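Local coordinates for protein homoserine dehydrogenase (PDB 4PG7) that catalyses the NAD(P)-dependent interconversion of L-aspartate semialdehyde and L-homoserine in the aspartic acid pathway of Staphylococcus aureus, at residues 250-255 against 408-413; 257-262 against 285-290; 40-45 against 329-334; 32-37 against 321-326; 229-232 against 236-239. All coordinates share one frame; numbering follows the deposited sequence.

Contact 1: residues 250-255 against 408-413; sequences GVTLTD and ANYDNQ. With LYS (lysine), chain K.
The phenol of Tyr410 reaches across to the first turn of helix 253-262, where Asp255 takes its hydroxyl and Thr254 takes one face of its ring. With CG anti to the backbone N (chi1 -177°), the ring stretches away from strand 404-411 and lies beneath the threonine. Thr254 CG2 stands 3.7 Å from the centroid of the Tyr410 ring and 8° off the ring normal, a CH-pi contact nearly central on the face. The two side chains run at about a right angle, and Thr254 CG2 also comes 3.2 Å from Tyr410 O. Asp255 OD1 lies at the ring edge, in its plane, and accepts from Tyr410 OH at 2.5 Å, shorter than usual and of doubtful exact length; the carboxylate is turned 50° against the ring. The other carboxylate oxygen belongs to a capping box. Asp255 OD2 accepts from Thr252 N at 2.9 Å, on its anti side, while Asp255 N donates to Thr252 OG1 at 3.1 Å. Lys439 adds a salt bridge to Asp255 OD2. Thr252 and Gly250 also line the site of the bound lysine, together with Arg246, Asp438 and Lys439; Thr252 CG2 lies 3.7 Å from the ligand N. Both carboxylate oxygens of Asp255 are thus occupied, one by the C-terminal region's tyrosine and one by the helix start and Lys439. The ammonium of Lys439 and the helix N-terminus would probably favour a charged Asp255; through it the helix cap beside the bound lysine is joined to Tyr410 of the C-terminal region.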
# COMPACT_ATOMS: atom_id res chain seq x y z
N GLY A 250 -15.99 19.64 15.97
CA GLY A 250 -17.46 19.61 16.05
C GLY A 250 -18.10 18.23 15.98
O GLY A 250 -19.32 18.10 16.11
N VAL A 251 -17.30 17.16 15.79
CA VAL A 251 -17.84 15.80 15.80
C VAL A 251 -18.18 15.41 17.24
O VAL A 251 -17.35 15.54 18.13
CB VAL A 251 -16.83 14.79 15.20
CG1 VAL A 251 -17.36 13.37 15.27
CG2 VAL A 251 -16.52 15.14 13.76
N THR A 252 -19.38 14.89 17.47
CA THR A 252 -19.80 14.50 18.80
C THR A 252 -20.00 13.00 18.89
O THR A 252 -20.16 12.32 17.87
CB THR A 252 -21.15 15.14 19.21
OG1 THR A 252 -22.18 14.68 18.33
CG2 THR A 252 -21.08 16.69 19.17
N LEU A 253 -20.08 12.50 20.12
CA LEU A 253 -20.36 11.11 20.36
C LEU A 253 -21.71 10.72 19.79
O LEU A 253 -21.88 9.61 19.27
CB LEU A 253 -20.24 10.84 21.86
CG LEU A 253 -20.26 9.40 22.31
CD1 LEU A 253 -19.17 8.60 21.63
CD2 LEU A 253 -20.14 9.36 23.84
N THR A 254 -22.67 11.64 19.81
CA THR A 254 -23.94 11.40 19.18
C THR A 254 -23.78 11.15 17.67
O THR A 254 -24.42 10.26 17.12
CB THR A 254 -24.91 12.56 19.46
OG1 THR A 254 -25.03 12.73 20.88
CG2 THR A 254 -26.25 12.30 18.88
N ASP A 255 -22.93 11.93 17.00
CA ASP A 255 -22.70 11.73 15.56
C ASP A 255 -22.17 10.34 15.34
O ASP A 255 -22.64 9.63 14.50
CB ASP A 255 -21.72 12.74 14.98
CG ASP A 255 -22.25 14.15 15.00
OD1 ASP A 255 -23.38 14.37 14.52
OD2 ASP A 255 -21.55 15.04 15.51
N ALA A 408 -32.83 8.35 11.15
CA ALA A 408 -32.57 7.86 12.49
C ALA A 408 -32.83 8.97 13.50
O ALA A 408 -32.68 10.16 13.18
CB ALA A 408 -31.13 7.42 12.63
N ASN A 409 -33.19 8.56 14.72
CA ASN A 409 -33.23 9.44 15.86
C ASN A 409 -31.83 9.90 16.18
O ASN A 409 -30.92 9.12 16.18
CB ASN A 409 -33.82 8.74 17.09
CG ASN A 409 -35.29 8.45 16.94
OD1 ASN A 409 -35.72 7.30 16.97
ND2 ASN A 409 -36.07 9.48 16.77
N TYR A 410 -31.66 11.18 16.45
CA TYR A 410 -30.36 11.72 16.75
C TYR A 410 -30.33 12.16 18.20
O TYR A 410 -29.42 11.81 18.93
CB TYR A 410 -30.08 12.88 15.81
CG TYR A 410 -28.73 13.54 15.93
CD1 TYR A 410 -27.67 13.11 15.14
CD2 TYR A 410 -28.53 14.62 16.78
CE1 TYR A 410 -26.44 13.73 15.20
CE2 TYR A 410 -27.30 15.25 16.85
CZ TYR A 410 -26.26 14.79 16.05
OH TYR A 410 -25.03 15.41 16.08
N ASP A 411 -31.30 12.98 18.58
CA ASP A 411 -31.45 13.50 19.93
C ASP A 411 -32.90 13.99 20.04
O ASP A 411 -33.69 13.80 19.11
CB ASP A 411 -30.44 14.63 20.18
CG ASP A 411 -30.22 14.92 21.65
OD1 ASP A 411 -30.98 14.39 22.49
OD2 ASP A 411 -29.29 15.69 21.97
N ASN A 412 -33.26 14.63 21.15
CA ASN A 412 -34.60 15.20 21.33
C ASN A 412 -35.00 16.20 20.23
O ASN A 412 -34.33 17.20 20.04
CB ASN A 412 -34.69 15.90 22.69
CG ASN A 412 -34.50 14.94 23.85
OD1 ASN A 412 -35.11 13.86 23.89
ND2 ASN A 412 -33.66 15.32 24.81
N GLN A 413 -36.08 15.90 19.52
CA GLN A 413 -36.49 16.67 18.34
C GLN A 413 -35.36 16.85 17.29
O GLN A 413 -35.33 17.84 16.55
CB GLN A 413 -37.06 18.04 18.76
CG GLN A 413 -38.36 17.94 19.53
CD GLN A 413 -38.98 19.30 19.84
OE1 GLN A 413 -40.20 19.41 19.95
NE2 GLN A 413 -38.15 20.34 19.98
N LYS K . -22.11 20.18 18.44
CA LYS K . -21.82 21.12 17.30
C LYS K . -23.09 21.61 16.61
O LYS K . -23.07 21.94 15.41
CB LYS K . -20.91 20.43 16.28
CG LYS K . -20.28 21.39 15.28
CD LYS K . -20.48 20.95 13.84
CE LYS K . -19.95 22.01 12.91
NZ LYS K . -20.12 21.66 11.47
OXT LYS K . -24.15 21.71 17.25

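Contact 2: residues 257-262 against 285-290; sequences NVADQL and PTLIDK
Lys290 reaches Asp260 with its ammonium group and meets it twice. Lys290 NZ lies 2.8 Å from Asp260 OD1 in a salt bridge with a hydrogen bond, and donates again to the backbone carbonyl Asp260 O at 3.1 Å. Neither approach is straight on: the carboxylate oxygen is met from above its plane (49° out), and the carbonyl is met with the donor tilted 27° from the carbonyl plane. One nitrogen therefore bridges the side chain and main chain of a single residue. Deeper in, the contact turns apolar, with Ala259 CB resting 3.8 Å from Leu287 CD2 and 3.9 Å from Leu287 CG. What lets the lysine span the gap is its fully extended chain beyond CG, which carries the amine from the end of strand 278-289 to the helix surface. Asp260 starts out facing away from the strand, but CG lies anti to the backbone N (chi1 177°), and this brings OD1 round to the amine. A glycerol, probably from the crystallisation liquor, is hydrogen-bonded to the same OD1. Both charged residues are exposed, whereas Ala259 and Leu287 are buried, so an exposed ion pair sits beside a small buried apolar touch. Leu287 is held in place by its backbone pairing with Pro442 and Glu444 of strand 436-444, and its side chain also packs on Tyr264, Phe378 and Tyr441. Ala259 rests in addition on Ile266 of strand 264-275, and helix 253-262 thereby lies against the sheet formed by strands 264-275, 278-289 and 436-444.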
# COMPACT_ATOMS: atom_id res chain seq x y z
N ASN A 257 -22.37 7.64 17.31
CA ASN A 257 -23.31 6.56 17.64
C ASN A 257 -24.49 6.45 16.66
O ASN A 257 -24.95 5.34 16.33
CB ASN A 257 -23.78 6.68 19.09
CG ASN A 257 -22.66 6.39 20.08
OD1 ASN A 257 -21.68 5.74 19.73
ND2 ASN A 257 -22.78 6.87 21.29
N VAL A 258 -24.95 7.59 16.16
CA VAL A 258 -25.98 7.57 15.13
C VAL A 258 -25.39 7.00 13.82
O VAL A 258 -25.99 6.14 13.17
CB VAL A 258 -26.53 8.99 14.91
CG1 VAL A 258 -27.47 9.02 13.72
CG2 VAL A 258 -27.27 9.47 16.15
N ALA A 259 -24.19 7.43 13.45
CA ALA A 259 -23.51 6.85 12.29
C ALA A 259 -23.39 5.35 12.46
O ALA A 259 -23.63 4.57 11.52
CB ALA A 259 -22.13 7.47 12.12
N ASP A 260 -23.00 4.95 13.66
CA ASP A 260 -22.80 3.55 13.96
C ASP A 260 -24.06 2.73 13.70
O ASP A 260 -24.00 1.66 13.06
CB ASP A 260 -22.40 3.37 15.42
CG ASP A 260 -22.26 1.90 15.77
OD1 ASP A 260 -21.42 1.21 15.18
OD2 ASP A 260 -23.07 1.42 16.55
N GLN A 261 -25.18 3.20 14.25
CA GLN A 261 -26.47 2.50 14.07
C GLN A 261 -26.88 2.42 12.59
O GLN A 261 -27.49 1.47 12.19
CB GLN A 261 -27.59 3.09 14.92
CG GLN A 261 -28.55 4.07 14.23
CD GLN A 261 -29.74 4.50 15.10
OE1 GLN A 261 -30.85 4.01 14.91
NE2 GLN A 261 -29.52 5.45 16.03
N LEU A 262 -26.53 3.43 11.80
CA LEU A 262 -26.77 3.41 10.35
C LEU A 262 -25.80 2.56 9.52
O LEU A 262 -25.99 2.40 8.30
CB LEU A 262 -26.75 4.84 9.82
CG LEU A 262 -27.91 5.71 10.32
CD1 LEU A 262 -27.54 7.16 10.17
CD2 LEU A 262 -29.18 5.38 9.55
N PRO A 285 -14.93 15.70 8.18
CA PRO A 285 -15.57 14.53 8.78
C PRO A 285 -16.55 13.89 7.82
O PRO A 285 -17.35 14.58 7.19
CB PRO A 285 -16.30 15.11 10.00
CG PRO A 285 -15.60 16.39 10.30
CD PRO A 285 -15.11 16.92 8.99
N THR A 286 -16.42 12.58 7.65
CA THR A 286 -17.06 11.82 6.60
C THR A 286 -17.52 10.49 7.17
O THR A 286 -16.78 9.83 7.91
CB THR A 286 -16.04 11.58 5.47
OG1 THR A 286 -15.60 12.84 4.96
CG2 THR A 286 -16.61 10.77 4.35
N LEU A 287 -18.75 10.09 6.88
CA LEU A 287 -19.21 8.77 7.28
C LEU A 287 -18.68 7.80 6.25
O LEU A 287 -18.76 8.07 5.04
CB LEU A 287 -20.71 8.67 7.37
CG LEU A 287 -21.38 9.08 8.67
CD1 LEU A 287 -21.18 10.57 8.92
CD2 LEU A 287 -22.85 8.72 8.61
N ILE A 288 -18.12 6.69 6.72
CA ILE A 288 -17.55 5.67 5.88
C ILE A 288 -18.24 4.37 6.22
O ILE A 288 -18.28 3.95 7.39
CB ILE A 288 -16.04 5.44 6.18
CG1 ILE A 288 -15.24 6.72 5.96
CG2 ILE A 288 -15.47 4.34 5.27
CD1 ILE A 288 -15.19 7.15 4.50
N ASP A 289 -18.75 3.70 5.21
CA ASP A 289 -19.39 2.41 5.38
C ASP A 289 -18.44 1.48 6.10
O ASP A 289 -17.28 1.37 5.72
CB ASP A 289 -19.80 1.83 4.03
CG ASP A 289 -20.59 0.54 4.17
OD1 ASP A 289 -21.80 0.54 3.95
OD2 ASP A 289 -20.03 -0.49 4.52
N LYS A 290 -18.96 0.79 7.11
CA LYS A 290 -18.15 -0.11 7.94
C LYS A 290 -17.44 -1.21 7.18
O LYS A 290 -16.46 -1.74 7.67
CB LYS A 290 -19.00 -0.77 9.01
CG LYS A 290 -19.35 0.12 10.18
CD LYS A 290 -20.29 -0.66 11.10
CE LYS A 290 -20.69 0.16 12.32
NZ LYS A 290 -21.79 -0.53 13.06

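Contact 3: residues 40-45 against 329-334; sequences KIIEEN and AVVSDL
Ile42 and Val331 mark the closest backbone approach, with their CA atoms 7.2 Å apart. Around them the axes of helical segments 40-45 and 329-334 pass at 10.4 Å, with an angle of 56° between their N-to-C directions. At this spacing the backbones are well separated and branched aliphatic side chains fill the gap between them. Val331 sits centrally and works mainly through one branch: Val331 CG2 is 3.7 Å from Ile41 CG2 and also faces Ile42 CG1. The other methyl, Val331 CG1, lies 3.9 Å from Ile41 CG2, so the isoleucine methyl is gripped by both prongs of the valine. Helix 33-53 directly follows strand 22-29 of the parallel six-stranded sheet, the Rossmann-type NAD-binding fold; helix 323-339, from much later in the chain, joins it on this sheet. Ile42 packs on Ile57 and Ile59 of strand 55-63, while Val330 and Leu334 pack on strands 95-98 and 119-122, so the two helices lie side by side on one sheet. A turn beyond Val331, Leu334 CD2 meets Ile42 CD1 at 4.0 Å, the two side chains crossing at about a right angle. Ile42 bends its CG1 branch beside the backbone N (chi1 -69°), and its extended chain carries CD1 toward the leucine. At the end of 40-45, Asn45 folds its amide nitrogen back onto Ile41 O and turns its oxygen to the second subunit, where Phe352 N of that neighbouring chain gives it a weak hydrogen bond.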
# COMPACT_ATOMS: atom_id res chain seq x y z
N LYS A 40 24.07 11.45 11.79
CA LYS A 40 24.38 10.16 12.44
C LYS A 40 24.36 9.01 11.45
O LYS A 40 25.25 8.16 11.45
CB LYS A 40 23.40 9.88 13.57
N ILE A 41 23.36 9.00 10.58
CA ILE A 41 23.23 7.94 9.59
C ILE A 41 24.40 7.95 8.61
O ILE A 41 24.94 6.89 8.26
CB ILE A 41 21.90 8.03 8.82
CG1 ILE A 41 20.73 7.69 9.75
CG2 ILE A 41 21.92 7.09 7.62
CD1 ILE A 41 19.37 8.02 9.18
N ILE A 42 24.79 9.14 8.14
CA ILE A 42 25.95 9.25 7.26
C ILE A 42 27.23 8.79 7.98
O ILE A 42 28.01 8.02 7.41
CB ILE A 42 26.13 10.69 6.72
CG1 ILE A 42 24.99 11.01 5.75
CG2 ILE A 42 27.49 10.85 6.04
CD1 ILE A 42 24.78 12.49 5.54
N GLU A 43 27.44 9.24 9.21
CA GLU A 43 28.63 8.82 9.97
C GLU A 43 28.72 7.30 10.08
O GLU A 43 29.74 6.70 9.73
CB GLU A 43 28.61 9.39 11.39
CG GLU A 43 29.02 10.85 11.47
CD GLU A 43 28.92 11.40 12.87
OE1 GLU A 43 28.61 10.63 13.80
OE2 GLU A 43 29.16 12.62 13.05
N GLU A 44 27.64 6.70 10.56
CA GLU A 44 27.57 5.26 10.80
C GLU A 44 27.72 4.41 9.54
O GLU A 44 28.15 3.27 9.61
CB GLU A 44 26.28 4.91 11.54
CG GLU A 44 26.35 5.35 13.00
CD GLU A 44 25.01 5.33 13.70
OE1 GLU A 44 24.00 4.90 13.09
OE2 GLU A 44 24.97 5.75 14.87
N ASN A 45 27.39 4.98 8.38
CA ASN A 45 27.47 4.25 7.11
C ASN A 45 28.55 4.74 6.17
O ASN A 45 28.62 4.28 5.02
CB ASN A 45 26.12 4.33 6.41
CG ASN A 45 25.07 3.53 7.12
OD1 ASN A 45 25.02 2.31 6.99
ND2 ASN A 45 24.24 4.20 7.91
N ALA A 329 15.17 8.37 4.83
CA ALA A 329 14.70 8.64 3.47
C ALA A 329 15.60 9.68 2.77
O ALA A 329 15.91 9.54 1.59
CB ALA A 329 13.25 9.10 3.48
N VAL A 330 16.03 10.70 3.51
CA VAL A 330 16.96 11.69 2.98
C VAL A 330 18.25 11.02 2.51
O VAL A 330 18.73 11.29 1.41
CB VAL A 330 17.32 12.77 4.02
CG1 VAL A 330 18.49 13.63 3.53
CG2 VAL A 330 16.12 13.64 4.33
N VAL A 331 18.81 10.15 3.34
CA VAL A 331 20.10 9.52 3.01
C VAL A 331 19.94 8.58 1.82
O VAL A 331 20.84 8.45 0.99
CB VAL A 331 20.71 8.80 4.21
CG1 VAL A 331 21.98 8.06 3.81
CG2 VAL A 331 21.03 9.80 5.32
N SER A 332 18.78 7.93 1.75
CA SER A 332 18.46 7.09 0.61
C SER A 332 18.46 7.91 -0.68
O SER A 332 19.13 7.55 -1.64
CB SER A 332 17.11 6.41 0.82
OG SER A 332 16.77 5.63 -0.30
N ASP A 333 17.74 9.03 -0.68
CA ASP A 333 17.76 9.94 -1.84
C ASP A 333 19.17 10.42 -2.16
O ASP A 333 19.53 10.58 -3.33
CB ASP A 333 16.86 11.16 -1.60
CG ASP A 333 15.37 10.86 -1.81
OD1 ASP A 333 15.04 9.87 -2.49
OD2 ASP A 333 14.53 11.63 -1.30
N LEU A 334 19.97 10.63 -1.12
CA LEU A 334 21.35 11.05 -1.26
C LEU A 334 22.20 10.01 -2.02
O LEU A 334 22.91 10.35 -2.97
CB LEU A 334 21.94 11.33 0.12
CG LEU A 334 23.37 11.84 0.23
CD1 LEU A 334 23.55 13.10 -0.60
CD2 LEU A 334 23.70 12.10 1.69

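Contact 4: residues 32-37 against 321-326; sequences GTVGSG and AGSLAT
Thr33 and Ser323, each at the first turn of its helix, join by a hydrogen bond between hydroxyls, with Thr33 OG1 and Ser323 OG 3.0 Å apart. Thr33 OG1 sits between the backbone N and the carbonyl carbon (chi1 55°), and from there it faces the serine. Beneath this polar link lies an apolar one: Val34 CG1 touches Thr326 CG2 at 3.9 Å, and the two side chains cross at about a right angle. The remaining bonds stay within each segment. Ser36 OG donates to Gly32 O at 2.7 Å, and Ser36 N reaches the same carbonyl from the opposite face of its plane. Thr326 OG1 bonds to Gly322 O at 2.9 Å from above the carbonyl plane, while Thr326 N donates to that oxygen too. Gly322, after a cis peptide bond, has a positive phi that suits a glycine at the N-cap. Gly32 and Gly35 fit a Rossmann-type GxGxxG turn in the NAD-binding region, where such glycines probably allow the dinucleotide to approach the helix start. Two helix N-termini thus meet side by side, and their positive ends would be expected to polarise the paired hydroxyls and favour anions nearby.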
# COMPACT_ATOMS: atom_id res chain seq x y z
N GLY A 32 18.01 20.10 13.19
CA GLY A 32 17.07 19.70 14.24
C GLY A 32 17.18 18.21 14.47
O GLY A 32 18.26 17.64 14.31
N THR A 33 16.07 17.56 14.83
CA THR A 33 16.09 16.12 15.03
C THR A 33 16.33 15.40 13.72
O THR A 33 17.06 14.42 13.67
CB THR A 33 14.78 15.60 15.66
OG1 THR A 33 13.68 16.03 14.85
CG2 THR A 33 14.60 16.15 17.05
N VAL A 34 15.75 15.89 12.63
CA VAL A 34 15.95 15.25 11.33
C VAL A 34 17.40 15.45 10.86
O VAL A 34 18.05 14.50 10.41
CB VAL A 34 14.95 15.78 10.27
CG1 VAL A 34 15.26 15.21 8.90
CG2 VAL A 34 13.51 15.44 10.65
N GLY A 35 17.90 16.68 10.94
CA GLY A 35 19.29 16.98 10.56
C GLY A 35 20.31 16.18 11.36
O GLY A 35 21.21 15.58 10.79
N SER A 36 20.12 16.12 12.67
CA SER A 36 21.00 15.30 13.52
C SER A 36 20.97 13.85 13.11
O SER A 36 22.02 13.20 12.99
CB SER A 36 20.59 15.44 14.98
OG SER A 36 20.59 16.80 15.33
N GLY A 37 19.76 13.34 12.85
CA GLY A 37 19.60 11.98 12.36
C GLY A 37 20.29 11.72 11.04
O GLY A 37 20.92 10.68 10.87
N ALA A 321 5.84 9.01 9.57
CA ALA A 321 7.23 9.18 10.06
C ALA A 321 7.28 10.20 11.21
O ALA A 321 6.44 11.10 11.24
CB ALA A 321 8.12 9.63 8.91
N GLY A 322 8.25 10.13 12.13
CA GLY A 322 9.43 9.28 12.05
C GLY A 322 10.69 10.08 11.71
O GLY A 322 11.14 10.08 10.58
N SER A 323 11.26 10.78 12.70
CA SER A 323 12.51 11.53 12.49
C SER A 323 13.61 10.66 11.86
O SER A 323 14.25 11.08 10.90
CB SER A 323 13.04 12.13 13.80
OG SER A 323 12.44 13.38 14.04
N LEU A 324 13.81 9.47 12.42
CA LEU A 324 14.80 8.54 11.89
C LEU A 324 14.40 8.04 10.51
O LEU A 324 15.24 7.80 9.65
CB LEU A 324 14.97 7.34 12.82
N ALA A 325 13.10 7.86 10.31
CA ALA A 325 12.57 7.44 9.02
C ALA A 325 12.72 8.55 7.98
O ALA A 325 13.11 8.28 6.85
CB ALA A 325 11.10 7.05 9.16
N THR A 326 12.42 9.78 8.36
CA THR A 326 12.63 10.94 7.50
C THR A 326 14.12 11.07 7.17
O THR A 326 14.49 11.22 6.00
CB THR A 326 12.12 12.23 8.16
OG1 THR A 326 10.74 12.07 8.50
CG2 THR A 326 12.27 13.42 7.23

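Contact 5: residues 229-232 against 236-239; sequences TSYL and QVIK
Gln236 meets Tyr231 through its backbone carbonyl while its side chain starts away from the helix. Gln236 O lies 3.3 Å from Tyr231 CA in a CA-H...O contact with an angle of 142° at the hydrogen. Gln236 O also sits at the edge of the tyrosine ring, in its plane, 3.7 Å from Tyr231 CD1. No conventional hydrogen bond crosses between the two segments, so across this contact the carbonyl is met by C-H groups rather than by an N-H or O-H donor. Next in sequence, Val237 lies alongside the tyrosine and points the same way. Val237 CG2 does the touching, 3.9 Å from both Tyr231 CE1 and Tyr231 CD1, and comes to the ring obliquely. Tyr231 has CG anti to its main-chain nitrogen (chi1 -177°), which carries the ring out alongside Val237 and sends the phenol on to Glu136, its hydrogen-bond partner. Ile238 then reaches Ser230, the residue just before Tyr231. Its CG1 takes the position between the backbone N and the carbonyl carbon (chi1 68°), and the extended end brings Ile238 CD1 to 4.0 Å from Ser230 OG. The hydroxyl is bonded to Val226 O within the helix, and the isoleucine methyl merely packs beside it. The three residues thus fold the loop after helix 220-234 back along its last turns. On one flank Tyr231 packs against Ala129, Leu132 and Lys133, and Val237 against Val130, all of helix 129-141; Ser230, Gln236 and Ile238 lie on Val279 of strand 278-289, and Ser230 also touches Phe174 of strand 171-177.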
# COMPACT_ATOMS: atom_id res chain seq x y z
N THR A 229 -0.79 15.09 -2.24
CA THR A 229 -1.30 13.88 -2.84
C THR A 229 -1.95 14.15 -4.22
O THR A 229 -1.80 13.34 -5.15
CB THR A 229 -2.26 13.15 -1.90
OG1 THR A 229 -1.56 12.87 -0.68
CG2 THR A 229 -2.75 11.85 -2.50
N SER A 230 -2.61 15.29 -4.36
CA SER A 230 -3.21 15.69 -5.64
C SER A 230 -2.14 15.96 -6.70
O SER A 230 -2.30 15.62 -7.88
CB SER A 230 -4.07 16.95 -5.46
OG SER A 230 -5.18 16.71 -4.63
N TYR A 231 -1.05 16.59 -6.27
CA TYR A 231 0.07 16.85 -7.16
C TYR A 231 0.73 15.55 -7.65
O TYR A 231 0.97 15.39 -8.84
CB TYR A 231 1.11 17.73 -6.46
CG TYR A 231 2.27 18.09 -7.36
CD1 TYR A 231 2.06 18.80 -8.54
CD2 TYR A 231 3.57 17.70 -7.04
CE1 TYR A 231 3.12 19.11 -9.37
CE2 TYR A 231 4.64 18.03 -7.86
CZ TYR A 231 4.41 18.73 -9.02
OH TYR A 231 5.47 19.03 -9.83
N LEU A 232 0.97 14.62 -6.74
CA LEU A 232 1.54 13.34 -7.08
C LEU A 232 0.58 12.44 -7.87
O LEU A 232 1.02 11.76 -8.78
CB LEU A 232 2.00 12.61 -5.81
CG LEU A 232 3.13 13.32 -5.06
CD1 LEU A 232 3.44 12.60 -3.76
CD2 LEU A 232 4.39 13.43 -5.91
N GLN A 236 -1.42 17.89 -11.00
CA GLN A 236 -2.06 19.20 -11.00
C GLN A 236 -1.67 19.90 -9.73
O GLN A 236 -1.63 19.30 -8.67
CB GLN A 236 -3.57 19.07 -11.02
CG GLN A 236 -4.14 18.47 -12.30
CD GLN A 236 -4.04 19.41 -13.48
OE1 GLN A 236 -3.56 19.03 -14.55
NE2 GLN A 236 -4.49 20.64 -13.30
N VAL A 237 -1.43 21.20 -9.84
CA VAL A 237 -1.11 22.02 -8.71
C VAL A 237 -2.38 22.69 -8.22
O VAL A 237 -3.00 23.42 -8.96
CB VAL A 237 -0.10 23.12 -9.12
CG1 VAL A 237 0.05 24.15 -8.02
CG2 VAL A 237 1.24 22.50 -9.49
N ILE A 238 -2.74 22.45 -6.96
CA ILE A 238 -3.80 23.24 -6.33
C ILE A 238 -3.20 24.00 -5.17
O ILE A 238 -2.16 23.63 -4.66
CB ILE A 238 -4.97 22.36 -5.85
CG1 ILE A 238 -4.57 21.45 -4.68
CG2 ILE A 238 -5.52 21.55 -7.01
CD1 ILE A 238 -5.73 20.65 -4.12
N LYS A 239 -3.88 25.05 -4.73
CA LYS A 239 -3.44 25.83 -3.57
C LYS A 239 -4.06 25.28 -2.30
O LYS A 239 -5.16 24.71 -2.33
CB LYS A 239 -3.85 27.29 -3.75
CG LYS A 239 -3.24 27.98 -4.98
CD LYS A 239 -3.87 29.36 -5.20

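The five contacts fall into two pairs and a lone one. Contacts 3 and 4, with centres 11 Å apart, both join helix 33-53 to helix 323-339 in the NAD-binding region, contact 4 at the helix starts and contact 3 further along. Contacts 1 and 2, also 11 Å apart, share helix 253-262 and reach the same mixed sheet, contact 1 holding part of the lysine site. Contacts 1 and 3 lie about 51 Å apart between centres. Contact 5 lies between the pairs, its centre about 29 Å from those of contacts 2 and 3. Along the chain, contacts 3 and 4 bracket contacts 5 and 2, so the later helix returns to the nucleotide-binding fold, whereas contact 1 brings in the C-terminal region.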